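Enoyl-CoA hydratase (PDB 3LKE) probably hydrates the double bond of enoyl-CoA thioesters and has the crotonase fold. Local coordinates at residues Y16-G27 and I53-S64. Residues are numbered along the deposited sequence; the frame is centred on the assembly and turned at random.
Sequences YITLDYPEKKNG and ILQSKHRAYFSS
Asn26 reaches with its amide into the loop 57-63: ND2 gives a nearly straight bond to Phe62 O (3.0 Å), lying in the amide's own plane but tilted from that of the carbonyl. The other end of the amide, OD1, takes the backbone N of Tyr21, so both ends are used and the rotation of the group is fixed. Tyr61 turns the edge of its ring to Asn26 CG, while Lys25 CA sits over one face, 3.8 Å from the ring centroid, in a CH-pi contact. Tyr61 OH lies over one face of the His58 ring, offset toward its rim. With CG anti to the backbone N (chi1 -170°), the carboxylate of Asp20 ends beside His58 and Lys57; His58 NE2 donates to Asp20 OD1 (2.6 Å) from the anti side, well out of the carboxylate plane. Asp20 OD2 makes a long salt bridge to Lys57 NZ (3.6 Å), bridged also by a water, and accepts from His7 NE2. Ser63 OG donates to Asn26 O at 2.6 Å from above the carbonyl plane. Before the loops, the strands pair in parallel, and Gln55 NE2 donates to Thr18 OG1 (3.1 Å) in the plane of the Gln55 amide, almost straight. The two parallel strands belong to a beta-alpha-beta crossover through helix 30-45, on which Ile17 packs; strand 6-10 flanks 14-19, and strand 103-108 flanks 51-56.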
ATOM      1  N   TYR A  16      27.247   1.770  15.333  1.00 29.50           N
ATOM      2  CA  TYR A  16      26.274   1.879  16.411  1.00 30.61           C
ATOM      3  C   TYR A  16      26.124   3.330  16.829  1.00 31.32           C
ATOM      4  O   TYR A  16      27.099   3.973  17.236  1.00 29.40           O
ATOM      5  CB  TYR A  16      26.700   1.026  17.612  1.00 30.39           C
ATOM      6  CG  TYR A  16      26.656  -0.463  17.331  1.00 28.37           C
ATOM      7  CD1 TYR A  16      27.711  -1.097  16.680  1.00 29.11           C
ATOM      8  CD2 TYR A  16      25.551  -1.224  17.688  1.00 27.57           C
ATOM      9  CE1 TYR A  16      27.677  -2.452  16.409  1.00 28.22           C
ATOM     10  CE2 TYR A  16      25.509  -2.585  17.429  1.00 28.97           C
ATOM     11  CZ  TYR A  16      26.585  -3.191  16.790  1.00 29.29           C
ATOM     12  OH  TYR A  16      26.542  -4.536  16.514  1.00 33.62           O
ATOM     13  N   ILE A  17      24.904   3.851  16.699  1.00 26.15           N
ATOM     14  CA  ILE A  17      24.595   5.226  17.075  1.00 26.64           C
ATOM     15  C   ILE A  17      23.756   5.167  18.339  1.00 29.24           C
ATOM     16  O   ILE A  17      22.656   4.608  18.334  1.00 26.73           O
ATOM     17  CB  ILE A  17      23.817   5.977  15.953  1.00 27.42           C
ATOM     18  CG1 ILE A  17      24.665   6.055  14.679  1.00 30.28           C
ATOM     19  CG2 ILE A  17      23.415   7.370  16.416  1.00 27.87           C
ATOM     20  CD1 ILE A  17      23.985   6.793  13.513  1.00 26.00           C
ATOM     21  N   THR A  18      24.291   5.712  19.434  1.00 27.16           N
ATOM     22  CA  THR A  18      23.655   5.581  20.742  1.00 26.61           C
ATOM     23  C   THR A  18      23.202   6.915  21.306  1.00 26.20           C
ATOM     24  O   THR A  18      24.001   7.851  21.453  1.00 26.23           O
ATOM     25  CB  THR A  18      24.629   4.921  21.759  1.00 29.24           C
ATOM     26  OG1 THR A  18      25.085   3.672  21.225  1.00 28.59           O
ATOM     27  CG2 THR A  18      23.940   4.675  23.096  1.00 28.36           C
ATOM     28  N   LEU A  19      21.913   7.012  21.611  1.00 25.41           N
ATOM     29  CA  LEU A  19      21.365   8.214  22.213  1.00 23.43           C
ATOM     30  C   LEU A  19      21.687   8.206  23.700  1.00 23.96           C
ATOM     31  O   LEU A  19      21.444   7.215  24.386  1.00 24.67           O
ATOM     32  CB  LEU A  19      19.853   8.282  22.025  1.00 24.53           C
ATOM     33  CG  LEU A  19      19.330   8.101  20.595  1.00 28.17           C
ATOM     34  CD1 LEU A  19      17.819   8.191  20.589  1.00 30.64           C
ATOM     35  CD2 LEU A  19      19.941   9.134  19.668  1.00 28.58           C
ATOM     36  N   ASP A  20      22.207   9.328  24.185  1.00 26.04           N
ATOM     37  CA  ASP A  20      22.662   9.438  25.566  1.00 26.57           C
ATOM     38  C   ASP A  20      22.396  10.858  26.069  1.00 28.18           C
ATOM     39  O   ASP A  20      23.299  11.693  26.126  1.00 28.76           O
ATOM     40  CB  ASP A  20      24.150   9.093  25.634  1.00 27.74           C
ATOM     41  CG  ASP A  20      24.654   8.945  27.060  1.00 31.79           C
ATOM     42  OD1 ASP A  20      23.835   9.062  27.991  1.00 30.36           O
ATOM     43  OD2 ASP A  20      25.867   8.710  27.234  1.00 33.42           O
ATOM     44  N   TYR A  21      21.146  11.126  26.433  1.00 26.40           N
ATOM     45  CA  TYR A  21      20.705  12.469  26.801  1.00 26.67           C
ATOM     46  C   TYR A  21      19.786  12.351  27.999  1.00 28.31           C
ATOM     47  O   TYR A  21      18.614  12.673  27.916  1.00 24.80           O
ATOM     48  CB  TYR A  21      19.944  13.090  25.625  1.00 28.10           C
ATOM     49  CG  TYR A  21      19.732  14.593  25.650  1.00 28.99           C
ATOM     50  CD1 TYR A  21      20.207  15.386  26.689  1.00 31.70           C
ATOM     51  CD2 TYR A  21      19.047  15.225  24.609  1.00 29.21           C
ATOM     52  CE1 TYR A  21      20.009  16.767  26.689  1.00 31.72           C
ATOM     53  CE2 TYR A  21      18.850  16.594  24.597  1.00 30.26           C
ATOM     54  CZ  TYR A  21      19.329  17.366  25.636  1.00 33.94           C
ATOM     55  OH  TYR A  21      19.123  18.736  25.620  1.00 32.15           O
ATOM     56  N   PRO A  22      20.325  11.885  29.139  1.00 26.61           N
ATOM     57  CA  PRO A  22      19.462  11.503  30.263  1.00 27.42           C
ATOM     58  C   PRO A  22      18.655  12.666  30.824  1.00 26.64           C
ATOM     59  O   PRO A  22      17.544  12.462  31.298  1.00 27.10           O
ATOM     60  CB  PRO A  22      20.446  11.006  31.334  1.00 30.26           C
ATOM     61  CG  PRO A  22      21.767  10.875  30.662  1.00 33.80           C
ATOM     62  CD  PRO A  22      21.759  11.716  29.425  1.00 30.26           C
ATOM     63  N   GLU A  23      19.222  13.865  30.803  1.00 28.66           N
ATOM     64  CA  GLU A  23      18.528  15.031  31.325  1.00 31.99           C
ATOM     65  C   GLU A  23      17.131  15.133  30.732  1.00 33.28           C
ATOM     66  O   GLU A  23      16.148  15.327  31.450  1.00 31.03           O
ATOM     67  CB  GLU A  23      19.296  16.310  31.001  1.00 33.44           C
ATOM     68  CG  GLU A  23      18.514  17.568  31.335  1.00 38.91           C
ATOM     69  CD  GLU A  23      19.211  18.841  30.887  1.00 45.80           C
ATOM     70  OE1 GLU A  23      20.192  18.756  30.110  1.00 46.97           O
ATOM     71  OE2 GLU A  23      18.766  19.930  31.316  1.00 46.79           O
ATOM     72  N   LYS A  24      17.053  14.975  29.412  1.00 27.91           N
ATOM     73  CA  LYS A  24      15.783  15.085  28.700  1.00 29.04           C
ATOM     74  C   LYS A  24      15.196  13.726  28.288  1.00 31.26           C
ATOM     75  O   LYS A  24      14.318  13.656  27.424  1.00 28.36           O
ATOM     76  CB  LYS A  24      15.958  15.980  27.476  1.00 31.62           C
ATOM     77  CG  LYS A  24      16.152  17.460  27.803  1.00 31.21           C
ATOM     78  CD  LYS A  24      15.991  18.322  26.550  1.00 31.84           C
ATOM     79  CE  LYS A  24      16.104  19.821  26.876  1.00 35.61           C
ATOM     80  NZ  LYS A  24      15.855  20.717  25.696  1.00 32.63           N
ATOM     81  N   LYS A  25      15.668  12.648  28.913  1.00 28.66           N
ATOM     82  CA  LYS A  25      15.209  11.298  28.563  1.00 28.66           C
ATOM     83  C   LYS A  25      15.272  11.069  27.046  1.00 27.72           C
ATOM     84  O   LYS A  25      14.313  10.575  26.438  1.00 25.99           O
ATOM     85  CB  LYS A  25      13.790  11.031  29.079  1.00 30.66           C
ATOM     86  CG  LYS A  25      13.574  11.240  30.592  1.00 36.95           C
ATOM     87  CD  LYS A  25      14.519  10.417  31.438  1.00 38.36           C
ATOM     88  CE  LYS A  25      14.068  10.362  32.906  1.00 38.69           C
ATOM     89  NZ  LYS A  25      13.410  11.631  33.313  1.00 42.19           N
ATOM     90  N   ASN A  26      16.411  11.419  26.454  1.00 27.10           N
ATOM     91  CA  ASN A  26      16.640  11.232  25.020  1.00 25.43           C
ATOM     92  C   ASN A  26      15.639  12.009  24.160  1.00 26.37           C
ATOM     93  O   ASN A  26      15.299  11.595  23.046  1.00 24.63           O
ATOM     94  CB  ASN A  26      16.654   9.740  24.658  1.00 23.91           C
ATOM     95  CG  ASN A  26      17.910   9.032  25.149  1.00 26.18           C
ATOM     96  OD1 ASN A  26      18.851   9.670  25.640  1.00 26.95           O
ATOM     97  ND2 ASN A  26      17.924   7.712  25.033  1.00 24.36           N
ATOM     98  N   GLY A  27      15.179  13.140  24.686  1.00 26.43           N
ATOM     99  CA  GLY A  27      14.248  14.001  23.972  1.00 28.75           C
ATOM    100  C   GLY A  27      14.904  14.648  22.772  1.00 30.87           C
ATOM    101  O   GLY A  27      16.135  14.733  22.689  1.00 27.73           O
ATOM    102  N   ILE A  53      23.091   0.848  13.303  1.00 26.94           N
ATOM    103  CA  ILE A  53      22.179   0.477  14.375  1.00 24.88           C
ATOM    104  C   ILE A  53      21.917   1.687  15.266  1.00 26.54           C
ATOM    105  O   ILE A  53      22.862   2.297  15.763  1.00 26.88           O
ATOM    106  CB  ILE A  53      22.808  -0.632  15.264  1.00 26.24           C
ATOM    107  CG1 ILE A  53      23.138  -1.868  14.428  1.00 31.46           C
ATOM    108  CG2 ILE A  53      21.866  -0.999  16.410  1.00 27.14           C
ATOM    109  CD1 ILE A  53      21.915  -2.545  13.844  1.00 33.21           C
ATOM    110  N   LEU A  54      20.644   2.035  15.469  1.00 24.88           N
ATOM    111  CA  LEU A  54      20.289   3.158  16.346  1.00 23.64           C
ATOM    112  C   LEU A  54      19.725   2.602  17.636  1.00 24.22           C
ATOM    113  O   LEU A  54      18.881   1.701  17.609  1.00 22.62           O
ATOM    114  CB  LEU A  54      19.273   4.081  15.657  1.00 27.45           C
ATOM    115  CG  LEU A  54      19.835   4.821  14.441  1.00 29.19           C
ATOM    116  CD1 LEU A  54      19.028   4.423  13.207  1.00 26.56           C
ATOM    117  CD2 LEU A  54      19.800   6.314  14.643  1.00 31.42           C
ATOM    118  N   GLN A  55      20.217   3.097  18.772  1.00 25.42           N
ATOM    119  CA  GLN A  55      19.838   2.529  20.063  1.00 22.72           C
ATOM    120  C   GLN A  55      19.946   3.571  21.175  1.00 20.66           C
ATOM    121  O   GLN A  55      20.422   4.676  20.948  1.00 23.74           O
ATOM    122  CB  GLN A  55      20.741   1.332  20.391  1.00 26.34           C
ATOM    123  CG  GLN A  55      22.217   1.684  20.483  1.00 26.83           C
ATOM    124  CD  GLN A  55      23.096   0.442  20.655  1.00 26.22           C
ATOM    125  OE1 GLN A  55      22.620  -0.692  20.567  1.00 26.95           O
ATOM    126  NE2 GLN A  55      24.380   0.659  20.900  1.00 29.08           N
ATOM    127  N   SER A  56      19.497   3.192  22.371  1.00 25.13           N
ATOM    128  CA  SER A  56      19.557   4.042  23.552  1.00 25.27           C
ATOM    129  C   SER A  56      20.410   3.339  24.594  1.00 25.91           C
ATOM    130  O   SER A  56      20.320   2.117  24.754  1.00 26.26           O
ATOM    131  CB  SER A  56      18.163   4.270  24.138  1.00 23.83           C
ATOM    132  OG  SER A  56      18.259   4.946  25.395  1.00 24.06           O
ATOM    133  N   LYS A  57      21.221   4.113  25.302  1.00 29.58           N
ATOM    134  CA  LYS A  57      22.080   3.559  26.345  1.00 30.56           C
ATOM    135  C   LYS A  57      21.346   3.461  27.677  1.00 33.48           C
ATOM    136  O   LYS A  57      21.890   2.952  28.662  1.00 34.62           O
ATOM    137  CB  LYS A  57      23.338   4.411  26.522  1.00 34.88           C
ATOM    138  CG  LYS A  57      24.316   3.820  27.524  1.00 43.69           C
ATOM    139  CD  LYS A  57      25.267   4.859  28.089  1.00 39.68           C
ATOM    140  CE  LYS A  57      26.169   5.429  27.014  1.00 41.33           C
ATOM    141  NZ  LYS A  57      27.555   5.559  27.551  1.00 42.04           N
ATOM    142  N   HIS A  58      20.113   3.951  27.716  1.00 29.27           N
ATOM    143  CA  HIS A  58      19.385   4.026  28.972  1.00 28.37           C
ATOM    144  C   HIS A  58      18.217   3.060  29.036  1.00 30.54           C
ATOM    145  O   HIS A  58      17.322   3.067  28.180  1.00 28.14           O
ATOM    146  CB  HIS A  58      18.958   5.464  29.270  1.00 27.27           C
ATOM    147  CG  HIS A  58      20.106   6.421  29.306  1.00 27.71           C
ATOM    148  ND1 HIS A  58      20.979   6.497  30.376  1.00 30.84           N
ATOM    149  CD2 HIS A  58      20.549   7.319  28.395  1.00 28.10           C
ATOM    150  CE1 HIS A  58      21.901   7.407  30.123  1.00 28.31           C
ATOM    151  NE2 HIS A  58      21.662   7.924  28.931  1.00 28.70           N
ATOM    152  N   ARG A  59      18.248   2.223  30.061  1.00 29.36           N
ATOM    153  CA  ARG A  59      17.298   1.138  30.234  1.00 31.81           C
ATOM    154  C   ARG A  59      15.843   1.611  30.183  1.00 35.73           C
ATOM    155  O   ARG A  59      15.004   0.977  29.544  1.00 33.29           O
ATOM    156  CB  ARG A  59      17.587   0.415  31.558  1.00 37.13           C
ATOM    157  CG  ARG A  59      16.671  -0.766  31.862  1.00 41.33           C
ATOM    158  CD  ARG A  59      17.209  -1.585  33.033  1.00 46.38           C
ATOM    159  NE  ARG A  59      18.567  -2.061  32.773  1.00 47.57           N
ATOM    160  CZ  ARG A  59      19.656  -1.625  33.400  1.00 52.65           C
ATOM    161  NH1 ARG A  59      19.561  -0.708  34.353  1.00 45.58           N
ATOM    162  NH2 ARG A  59      20.845  -2.121  33.078  1.00 54.81           N
ATOM    163  N   ALA A  60      15.552   2.735  30.832  1.00 30.14           N
ATOM    164  CA  ALA A  60      14.162   3.140  31.046  1.00 34.28           C
ATOM    165  C   ALA A  60      13.422   3.621  29.797  1.00 30.59           C
ATOM    166  O   ALA A  60      12.200   3.525  29.727  1.00 36.19           O
ATOM    167  CB  ALA A  60      14.072   4.196  32.147  1.00 36.84           C
ATOM    168  N   TYR A  61      14.145   4.145  28.815  1.00 30.42           N
ATOM    169  CA  TYR A  61      13.473   4.792  27.687  1.00 27.73           C
ATOM    170  C   TYR A  61      14.283   4.692  26.410  1.00 28.28           C
ATOM    171  O   TYR A  61      15.509   4.688  26.439  1.00 25.01           O
ATOM    172  CB  TYR A  61      13.242   6.273  28.012  1.00 29.83           C
ATOM    173  CG  TYR A  61      14.454   6.939  28.630  1.00 30.18           C
ATOM    174  CD1 TYR A  61      15.458   7.497  27.839  1.00 28.05           C
ATOM    175  CD2 TYR A  61      14.602   6.994  30.009  1.00 31.26           C
ATOM    176  CE1 TYR A  61      16.570   8.107  28.409  1.00 28.29           C
ATOM    177  CE2 TYR A  61      15.706   7.595  30.588  1.00 31.73           C
ATOM    178  CZ  TYR A  61      16.688   8.151  29.787  1.00 28.75           C
ATOM    179  OH  TYR A  61      17.792   8.734  30.377  1.00 30.65           O
ATOM    180  N   PHE A  62      13.601   4.617  25.271  1.00 27.35           N
ATOM    181  CA  PHE A  62      14.307   4.816  24.021  1.00 24.58           C
ATOM    182  C   PHE A  62      14.413   6.303  23.733  1.00 22.12           C
ATOM    183  O   PHE A  62      15.504   6.841  23.588  1.00 23.17           O
ATOM    184  CB  PHE A  62      13.603   4.143  22.838  1.00 23.62           C
ATOM    185  CG  PHE A  62      14.281   4.420  21.535  1.00 25.15           C
ATOM    186  CD1 PHE A  62      15.454   3.770  21.210  1.00 22.62           C
ATOM    187  CD2 PHE A  62      13.759   5.347  20.640  1.00 24.78           C
ATOM    188  CE1 PHE A  62      16.103   4.028  20.023  1.00 25.16           C
ATOM    189  CE2 PHE A  62      14.398   5.610  19.452  1.00 26.08           C
ATOM    190  CZ  PHE A  62      15.574   4.952  19.137  1.00 27.64           C
ATOM    191  N   SER A  63      13.263   6.963  23.621  1.00 23.48           N
ATOM    192  CA  SER A  63      13.225   8.419  23.451  1.00 23.84           C
ATOM    193  C   SER A  63      11.871   8.994  23.825  1.00 26.29           C
ATOM    194  O   SER A  63      10.819   8.527  23.362  1.00 26.65           O
ATOM    195  CB  SER A  63      13.589   8.837  22.022  1.00 25.02           C
ATOM    196  OG  SER A  63      13.391  10.239  21.845  1.00 25.96           O
ATOM    197  N   SER A  64      11.897  10.023  24.659  1.00 24.89           N
ATOM    198  CA  SER A  64      10.676  10.694  25.065  1.00 28.06           C
ATOM    199  C   SER A  64      10.116  11.602  23.962  1.00 25.76           C
ATOM    200  O   SER A  64       9.029  12.159  24.107  1.00 27.97           O
ATOM    201  CB  SER A  64      10.925  11.498  26.347  1.00 29.16           C
ATOM    202  OG  SER A  64      11.914  12.485  26.130  1.00 32.78           O
TER
HETATM  203  O   HOH W   1      27.954   8.112  29.040  1.00 34.34           O